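Local coordinates for protein DegT/DnrJ/EryC1/StrS aminotransferase (PDB 4QGR) that probably transfers amino groups as a pyridoxal-phosphate-dependent aminotransferase of the DegT/DnrJ/EryC1/StrS family, at residues A172-C184 / L287-S299. Sequence-based numbering, arbitrary orientation.
Sequences AQSIGGKRDNVMC and LPAGNRSAWAQYS. With PLP (pyridoxal-5'-phosphate), chain E.
Arg292 reaches across to Gly176 and Lys178, and its side chain illustrates how one arginine can use each part of its length differently. CB packs against CG of Lys178 at 3.9 Å. CG lies anti to the backbone N (chi1 -173°), CD has the Gly176 carbonyl O as its nearest atom across the contact, and a bend further out (chi3 75°) turns the guanidinium back to Gly176, whose carbonyl O lies in the guanidinium plane. NE and NH2 both donate to that single oxygen, Arg292 NH2 to Gly176 O at 2.8 Å and Arg292 NE to Gly176 O at 2.9 Å, a bifurcated acceptor that should keep the flat group from turning. CE of Lys178 lies over the centre of one guanidinium face, 3.6 Å from Arg292 CZ. NH1 forms a salt bridge with Glu261 of helix 247-278, which probably offsets the nearby positive charge of Lys178.

Behind the side chain, Lys178 and Arg292 are an antiparallel hydrogen-bonded pair, joined by Lys178 N to Arg292 O at 2.8 Å and by Arg292 N to Lys178 O. Strand 291-292 thereby adds a third strand to the hairpin of 178-179 and 182-183, whose type I' turn spans Arg179 to Val182. At the turn Asp180 N donates to Gly290 O at 2.9 Å. On the sheet face opposite Lys178 and Arg292, Arg179 and Asn291 lie side by side, and one water links Arg179 NH1 to Asn291 OD1.

Toward the cofactor the strands give way to close packing of small residues. Ala294 CB sits against the carbonyls of Gln173 and Ile175, while Ala296 CB meets Gln173 CB at 3.6 Å. From there the extended Gln173 chain carries NE2 to pyridoxal phosphate O3, a nearly straight hydrogen bond of 2.8 Å, and OE1 accepts from Phe147 N.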
ATOM      1  N   ALA A 172       9.945   8.896  -9.251  1.00 10.50           N
ATOM      2  CA  ALA A 172       9.695   9.130  -7.832  1.00 10.56           C
ATOM      3  C   ALA A 172      10.201  10.498  -7.445  1.00 11.36           C
ATOM      4  O   ALA A 172       9.583  11.172  -6.606  1.00 11.46           O
ATOM      5  CB  ALA A 172      10.384   8.081  -6.976  1.00 10.95           C
ATOM      6  N   GLN A 173      11.329  10.912  -7.998  1.00 11.35           N
ATOM      7  CA  GLN A 173      12.003  12.100  -7.497  1.00 11.85           C
ATOM      8  C   GLN A 173      11.917  13.250  -8.443  1.00 11.68           C
ATOM      9  O   GLN A 173      12.553  14.287  -8.198  1.00 11.44           O
ATOM     10  CB  GLN A 173      13.479  11.784  -7.222  1.00 12.23           C
ATOM     11  CG  GLN A 173      13.686  10.819  -6.065  1.00 12.71           C
ATOM     12  CD  GLN A 173      15.148  10.446  -5.823  1.00 12.67           C
ATOM     13  OE1 GLN A 173      16.078  11.228  -6.058  1.00 13.24           O
ATOM     14  NE2 GLN A 173      15.350   9.255  -5.323  1.00 13.75           N
ATOM     15  N   SER A 174      11.167  13.119  -9.544  1.00 11.66           N
ATOM     16  CA  SER A 174      11.339  14.098 -10.624  1.00 11.43           C
ATOM     17  C   SER A 174      10.063  14.794 -11.103  1.00 11.42           C
ATOM     18  O   SER A 174      10.067  15.383 -12.165  1.00 11.49           O
ATOM     19  CB  SER A 174      11.992  13.432 -11.818  1.00 11.19           C
ATOM     20  OG  SER A 174      11.218  12.346 -12.263  1.00 11.36           O
ATOM     21  N   ILE A 175       8.978  14.761 -10.337  1.00 11.86           N
ATOM     22  CA  ILE A 175       7.773  15.529 -10.762  1.00 12.71           C
ATOM     23  C   ILE A 175       8.063  17.037 -10.701  1.00 13.34           C
ATOM     24  O   ILE A 175       8.501  17.550  -9.672  1.00 13.89           O
ATOM     25  CB  ILE A 175       6.499  15.092 -10.001  1.00 13.29           C
ATOM     26  CG1 ILE A 175       6.208  13.615 -10.263  1.00 13.42           C
ATOM     27  CG2 ILE A 175       5.295  15.957 -10.411  1.00 13.77           C
ATOM     28  CD1 ILE A 175       6.043  13.227 -11.708  1.00 14.07           C
ATOM     29  N   GLY A 176       7.880  17.731 -11.834  1.00 14.49           N
ATOM     30  CA  GLY A 176       8.304  19.114 -11.986  1.00 14.57           C
ATOM     31  C   GLY A 176       9.489  19.254 -12.868  1.00 15.10           C
ATOM     32  O   GLY A 176       9.723  20.341 -13.410  1.00 15.60           O
ATOM     33  N   GLY A 177      10.259  18.159 -13.030  1.00 14.43           N
ATOM     34  CA  GLY A 177      11.387  18.147 -13.927  1.00 15.08           C
ATOM     35  C   GLY A 177      10.945  17.997 -15.380  1.00 16.00           C
ATOM     36  O   GLY A 177       9.837  17.524 -15.663  1.00 15.89           O
ATOM     37  N   LYS A 178      11.808  18.442 -16.283  1.00 17.36           N
ATOM     38  CA  LYS A 178      11.567  18.265 -17.692  1.00 18.30           C
ATOM     39  C   LYS A 178      12.831  18.270 -18.520  1.00 18.21           C
ATOM     40  O   LYS A 178      13.866  18.737 -18.091  1.00 16.61           O
ATOM     41  CB  LYS A 178      10.575  19.311 -18.196  1.00 21.13           C
ATOM     42  CG  LYS A 178      10.986  20.722 -17.958  1.00 22.02           C
ATOM     43  CD  LYS A 178      10.024  21.661 -18.673  1.00 26.15           C
ATOM     44  CE  LYS A 178       9.626  22.790 -17.765  1.00 28.65           C
ATOM     45  NZ  LYS A 178       8.876  23.876 -18.494  1.00 31.65           N
ATOM     46  N   ARG A 179      12.721  17.694 -19.712  1.00 19.88           N
ATOM     47  CA  ARG A 179      13.864  17.514 -20.624  1.00 22.35           C
ATOM     48  C   ARG A 179      13.276  17.748 -22.018  1.00 23.36           C
ATOM     49  O   ARG A 179      12.313  17.081 -22.409  1.00 22.23           O
ATOM     50  CB  ARG A 179      14.456  16.119 -20.451  1.00 23.54           C
ATOM     51  CG  ARG A 179      15.281  15.544 -21.608  1.00 26.92           C
ATOM     52  CD  ARG A 179      15.525  14.049 -21.362  1.00 30.31           C
ATOM     53  NE  ARG A 179      16.141  13.346 -22.486  1.00 32.44           N
ATOM     54  CZ  ARG A 179      17.444  13.138 -22.632  1.00 34.27           C
ATOM     55  NH1 ARG A 179      18.308  13.588 -21.727  1.00 34.36           N
ATOM     56  NH2 ARG A 179      17.885  12.496 -23.724  1.00 36.42           N
ATOM     57  N   ASP A 180      13.821  18.757 -22.693  1.00 25.46           N
ATOM     58  CA  ASP A 180      13.368  19.219 -24.012  1.00 28.74           C
ATOM     59  C   ASP A 180      11.845  19.273 -24.130  1.00 28.23           C
ATOM     60  O   ASP A 180      11.253  18.706 -25.047  1.00 28.52           O
ATOM     61  CB  ASP A 180      14.002  18.358 -25.101  1.00 30.36           C
ATOM     62  CG  ASP A 180      15.523  18.322 -24.983  1.00 32.44           C
ATOM     63  OD1 ASP A 180      16.130  19.395 -24.777  1.00 33.22           O
ATOM     64  OD2 ASP A 180      16.102  17.213 -25.034  1.00 36.24           O
ATOM     65  N   ASN A 181      11.228  19.949 -23.168  1.00 28.51           N
ATOM     66  CA  ASN A 181       9.787  20.180 -23.158  1.00 29.41           C
ATOM     67  C   ASN A 181       8.921  18.945 -22.973  1.00 25.35           C
ATOM     68  O   ASN A 181       7.745  18.992 -23.245  1.00 26.11           O
ATOM     69  CB  ASN A 181       9.336  20.963 -24.424  1.00 34.24           C
ATOM     70  CG  ASN A 181       9.646  22.427 -24.315  1.00 39.23           C
ATOM     71  OD1 ASN A 181      10.343  22.996 -25.160  1.00 44.52           O
ATOM     72  ND2 ASN A 181       9.164  23.046 -23.244  1.00 42.33           N
ATOM     73  N   VAL A 182       9.492  17.841 -22.507  1.00 20.84           N
ATOM     74  CA  VAL A 182       8.691  16.716 -22.130  1.00 19.70           C
ATOM     75  C   VAL A 182       8.836  16.622 -20.614  1.00 17.54           C
ATOM     76  O   VAL A 182       9.932  16.715 -20.098  1.00 16.78           O
ATOM     77  CB  VAL A 182       9.162  15.441 -22.820  1.00 20.34           C
ATOM     78  CG1 VAL A 182       8.363  14.260 -22.298  1.00 21.10           C
ATOM     79  CG2 VAL A 182       8.963  15.595 -24.340  1.00 22.30           C
ATOM     80  N   MET A 183       7.712  16.557 -19.919  1.00 16.61           N
ATOM     81  CA  MET A 183       7.755  16.498 -18.449  1.00 15.93           C
ATOM     82  C   MET A 183       8.156  15.104 -17.962  1.00 14.86           C
ATOM     83  O   MET A 183       7.626  14.086 -18.420  1.00 13.39           O
ATOM     84  CB  MET A 183       6.366  16.813 -17.887  1.00 16.69           C
ATOM     85  CG  MET A 183       5.838  18.206 -18.235  1.00 17.57           C
ATOM     86  SD  MET A 183       6.789  19.580 -17.547  1.00 18.79           S
ATOM     87  CE  MET A 183       6.154  19.605 -15.881  1.00 18.34           C
ATOM     88  N   CYS A 184       8.982  15.055 -16.918  1.00 14.56           N
ATOM     89  CA  CYS A 184       9.240  13.820 -16.229  1.00 13.84           C
ATOM     90  C   CYS A 184       7.923  13.233 -15.761  1.00 13.51           C
ATOM     91  O   CYS A 184       7.056  13.930 -15.238  1.00 13.09           O
ATOM     92  CB  CYS A 184      10.165  14.030 -15.046  1.00 13.77           C
ATOM     93  SG  CYS A 184      11.868  14.452 -15.523  1.00 14.33           S
ATOM     94  N   LEU A 287      23.216  21.512 -14.641  1.00 25.96           N
ATOM     95  CA  LEU A 287      21.964  21.296 -15.327  1.00 26.97           C
ATOM     96  C   LEU A 287      22.281  21.335 -16.799  1.00 26.71           C
ATOM     97  O   LEU A 287      22.675  22.367 -17.304  1.00 26.25           O
ATOM     98  CB  LEU A 287      20.977  22.411 -15.041  1.00 27.76           C
ATOM     99  CG  LEU A 287      19.933  22.209 -13.984  1.00 29.14           C
ATOM    100  CD1 LEU A 287      19.104  23.485 -13.942  1.00 31.13           C
ATOM    101  CD2 LEU A 287      19.065  20.968 -14.264  1.00 28.53           C
ATOM    102  N   PRO A 288      22.129  20.209 -17.487  1.00 25.46           N
ATOM    103  CA  PRO A 288      22.388  20.267 -18.930  1.00 25.36           C
ATOM    104  C   PRO A 288      21.380  21.165 -19.654  1.00 25.04           C
ATOM    105  O   PRO A 288      20.249  21.317 -19.207  1.00 23.27           O
ATOM    106  CB  PRO A 288      22.246  18.812 -19.387  1.00 25.07           C
ATOM    107  CG  PRO A 288      22.281  17.995 -18.149  1.00 25.72           C
ATOM    108  CD  PRO A 288      21.766  18.859 -17.039  1.00 25.04           C
ATOM    109  N   ALA A 289      21.823  21.787 -20.751  1.00 24.91           N
ATOM    110  CA  ALA A 289      20.936  22.587 -21.607  1.00 24.42           C
ATOM    111  C   ALA A 289      19.611  21.857 -21.827  1.00 22.24           C
ATOM    112  O   ALA A 289      19.646  20.668 -21.992  1.00 22.00           O
ATOM    113  CB  ALA A 289      21.617  22.837 -22.958  1.00 24.76           C
ATOM    114  N   GLY A 290      18.484  22.571 -21.855  1.00 21.22           N
ATOM    115  CA  GLY A 290      17.191  21.983 -22.147  1.00 20.96           C
ATOM    116  C   GLY A 290      16.529  21.230 -20.993  1.00 20.71           C
ATOM    117  O   GLY A 290      15.433  20.688 -21.162  1.00 20.92           O
ATOM    118  N   ASN A 291      17.180  21.176 -19.830  1.00 18.99           N
ATOM    119  CA  ASN A 291      16.636  20.471 -18.680  1.00 18.25           C
ATOM    120  C   ASN A 291      16.253  21.402 -17.567  1.00 17.51           C
ATOM    121  O   ASN A 291      16.917  22.411 -17.318  1.00 19.11           O
ATOM    122  CB  ASN A 291      17.638  19.447 -18.098  1.00 18.76           C
ATOM    123  CG  ASN A 291      17.745  18.181 -18.957  1.00 19.06           C
ATOM    124  OD1 ASN A 291      17.198  17.127 -18.649  1.00 18.32           O
ATOM    125  ND2 ASN A 291      18.433  18.314 -20.070  1.00 20.62           N
ATOM    126  N   ARG A 292      15.186  21.027 -16.889  1.00 16.56           N
ATOM    127  CA  ARG A 292      14.896  21.482 -15.533  1.00 15.94           C
ATOM    128  C   ARG A 292      14.828  20.248 -14.648  1.00 15.38           C
ATOM    129  O   ARG A 292      14.155  19.278 -14.987  1.00 15.21           O
ATOM    130  CB  ARG A 292      13.588  22.275 -15.501  1.00 16.49           C
ATOM    131  CG  ARG A 292      13.328  22.919 -14.148  1.00 16.25           C
ATOM    132  CD  ARG A 292      12.029  23.741 -14.146  1.00 17.15           C
ATOM    133  NE  ARG A 292      10.790  22.957 -14.097  1.00 16.48           N
ATOM    134  CZ  ARG A 292       9.560  23.471 -14.244  1.00 16.74           C
ATOM    135  NH1 ARG A 292       9.386  24.772 -14.443  1.00 18.17           N
ATOM    136  NH2 ARG A 292       8.491  22.679 -14.173  1.00 16.69           N
ATOM    137  N   SER A 293      15.598  20.252 -13.552  1.00 14.88           N
ATOM    138  CA  SER A 293      15.511  19.185 -12.563  1.00 14.00           C
ATOM    139  C   SER A 293      14.442  19.516 -11.514  1.00 14.02           C
ATOM    140  O   SER A 293      14.197  20.699 -11.197  1.00 13.82           O
ATOM    141  CB  SER A 293      16.873  19.023 -11.847  1.00 13.86           C
ATOM    142  OG  SER A 293      16.745  18.029 -10.827  1.00 12.38           O
ATOM    143  N   ALA A 294      13.777  18.484 -10.978  1.00 13.65           N
ATOM    144  CA  ALA A 294      12.932  18.682  -9.828  1.00 13.57           C
ATOM    145  C   ALA A 294      13.747  18.945  -8.555  1.00 13.66           C
ATOM    146  O   ALA A 294      13.180  19.418  -7.581  1.00 12.91           O
ATOM    147  CB  ALA A 294      12.022  17.505  -9.608  1.00 13.20           C
ATOM    148  N   TRP A 295      15.072  18.710  -8.582  1.00 13.79           N
ATOM    149  CA  TRP A 295      15.914  18.922  -7.373  1.00 14.25           C
ATOM    150  C   TRP A 295      15.309  18.289  -6.140  1.00 13.89           C
ATOM    151  O   TRP A 295      15.264  18.904  -5.080  1.00 14.62           O
ATOM    152  CB  TRP A 295      16.186  20.408  -7.134  1.00 14.99           C
ATOM    153  CG  TRP A 295      16.981  21.003  -8.297  1.00 15.10           C
ATOM    154  CD1 TRP A 295      16.527  21.872  -9.236  1.00 15.68           C
ATOM    155  CD2 TRP A 295      18.319  20.710  -8.628  1.00 15.15           C
ATOM    156  NE1 TRP A 295      17.517  22.159 -10.141  1.00 16.66           N
ATOM    157  CE2 TRP A 295      18.636  21.447  -9.780  1.00 15.96           C
ATOM    158  CE3 TRP A 295      19.321  19.935  -8.028  1.00 15.10           C
ATOM    159  CZ2 TRP A 295      19.890  21.408 -10.367  1.00 16.64           C
ATOM    160  CZ3 TRP A 295      20.578  19.871  -8.658  1.00 15.78           C
ATOM    161  CH2 TRP A 295      20.850  20.613  -9.788  1.00 15.93           C
ATOM    162  N   ALA A 296      14.889  17.036  -6.246  1.00 12.77           N
ATOM    163  CA  ALA A 296      14.534  16.292  -5.064  1.00 12.40           C
ATOM    164  C   ALA A 296      15.659  16.326  -4.054  1.00 12.44           C
ATOM    165  O   ALA A 296      15.420  16.363  -2.842  1.00 12.99           O
ATOM    166  CB  ALA A 296      14.198  14.877  -5.440  1.00 12.52           C
ATOM    167  N   GLN A 297      16.901  16.289  -4.548  1.00 12.59           N
ATOM    168  CA  GLN A 297      18.091  16.516  -3.731  1.00 12.41           C
ATOM    169  C   GLN A 297      19.078  17.359  -4.540  1.00 12.86           C
ATOM    170  O   GLN A 297      19.109  17.279  -5.794  1.00 12.95           O
ATOM    171  CB  GLN A 297      18.817  15.196  -3.352  1.00 12.78           C
ATOM    172  CG  GLN A 297      17.900  14.179  -2.682  1.00 13.60           C
ATOM    173  CD  GLN A 297      17.415  14.558  -1.316  1.00 14.37           C
ATOM    174  OE1 GLN A 297      17.995  15.428  -0.670  1.00 15.75           O
ATOM    175  NE2 GLN A 297      16.356  13.849  -0.830  1.00 13.95           N
ATOM    176  N   TYR A 298      19.925  18.090  -3.821  1.00 12.68           N
ATOM    177  CA  TYR A 298      21.003  18.887  -4.406  1.00 12.86           C
ATOM    178  C   TYR A 298      22.284  18.198  -3.948  1.00 13.07           C
ATOM    179  O   TYR A 298      22.666  18.288  -2.780  1.00 12.86           O
ATOM    180  CB  TYR A 298      20.955  20.336  -3.962  1.00 13.52           C
ATOM    181  CG  TYR A 298      22.106  21.117  -4.589  1.00 13.55           C
ATOM    182  CD1 TYR A 298      23.358  21.168  -3.963  1.00 14.51           C
ATOM    183  CD2 TYR A 298      21.989  21.657  -5.840  1.00 13.69           C
ATOM    184  CE1 TYR A 298      24.445  21.834  -4.567  1.00 14.74           C
ATOM    185  CE2 TYR A 298      23.074  22.312  -6.456  1.00 14.47           C
ATOM    186  CZ  TYR A 298      24.298  22.366  -5.818  1.00 14.88           C
ATOM    187  OH  TYR A 298      25.379  23.017  -6.399  1.00 16.56           O
ATOM    188  N   SER A 299      22.884  17.428  -4.854  1.00 13.29           N
ATOM    189  CA  SER A 299      23.949  16.513  -4.514  1.00 13.08           C
ATOM    190  C   SER A 299      25.290  16.923  -5.129  1.00 13.82           C
ATOM    191  O   SER A 299      25.412  17.002  -6.370  1.00 14.48           O
ATOM    192  CB  SER A 299      23.579  15.110  -4.964  1.00 13.06           C
ATOM    193  OG  SER A 299      22.415  14.621  -4.270  1.00 12.12           O
TER
HETATM  194  N1  PLP E 403      11.843   5.087  -6.498  1.00 12.49           N
HETATM  195  C2  PLP E 403      12.705   6.037  -6.090  1.00 13.44           C
HETATM  196  C2A PLP E 403      13.814   6.539  -6.982  1.00 13.83           C
HETATM  197  C3  PLP E 403      12.484   6.658  -4.755  1.00 14.24           C
HETATM  198  O3  PLP E 403      13.297   7.633  -4.367  1.00 13.36           O
HETATM  199  C4  PLP E 403      11.418   6.095  -3.883  1.00 15.06           C
HETATM  200  C4A PLP E 403      10.979   6.589  -2.560  1.00 20.41           C
HETATM  201  O4A PLP E 403      10.929   7.772  -2.290  1.00 26.40           O
HETATM  202  C5  PLP E 403      10.567   5.046  -4.460  1.00 14.25           C
HETATM  203  C6  PLP E 403      10.836   4.597  -5.756  1.00 12.83           C
HETATM  204  C5A PLP E 403       9.441   4.435  -3.654  1.00 12.98           C
HETATM  205  O4P PLP E 403       8.388   5.374  -3.395  1.00 13.74           O
HETATM  206  P   PLP E 403       7.521   5.273  -2.044  1.00 13.40           P
HETATM  207  O1P PLP E 403       6.290   6.154  -2.242  1.00 12.60           O
HETATM  208  O2P PLP E 403       7.235   3.817  -1.779  1.00 12.87           O
HETATM  209  O3P PLP E 403       8.485   5.894  -1.019  1.00 13.95           O
HETATM  210  O   HOH W   1      18.355  14.844 -18.965  1.00 27.73           O
HETATM  211  O   HOH W   2      18.500  16.625 -22.601  1.00 36.89           O
HETATM  212  O   HOH W   3      12.632  21.547 -21.260  1.00 35.12           O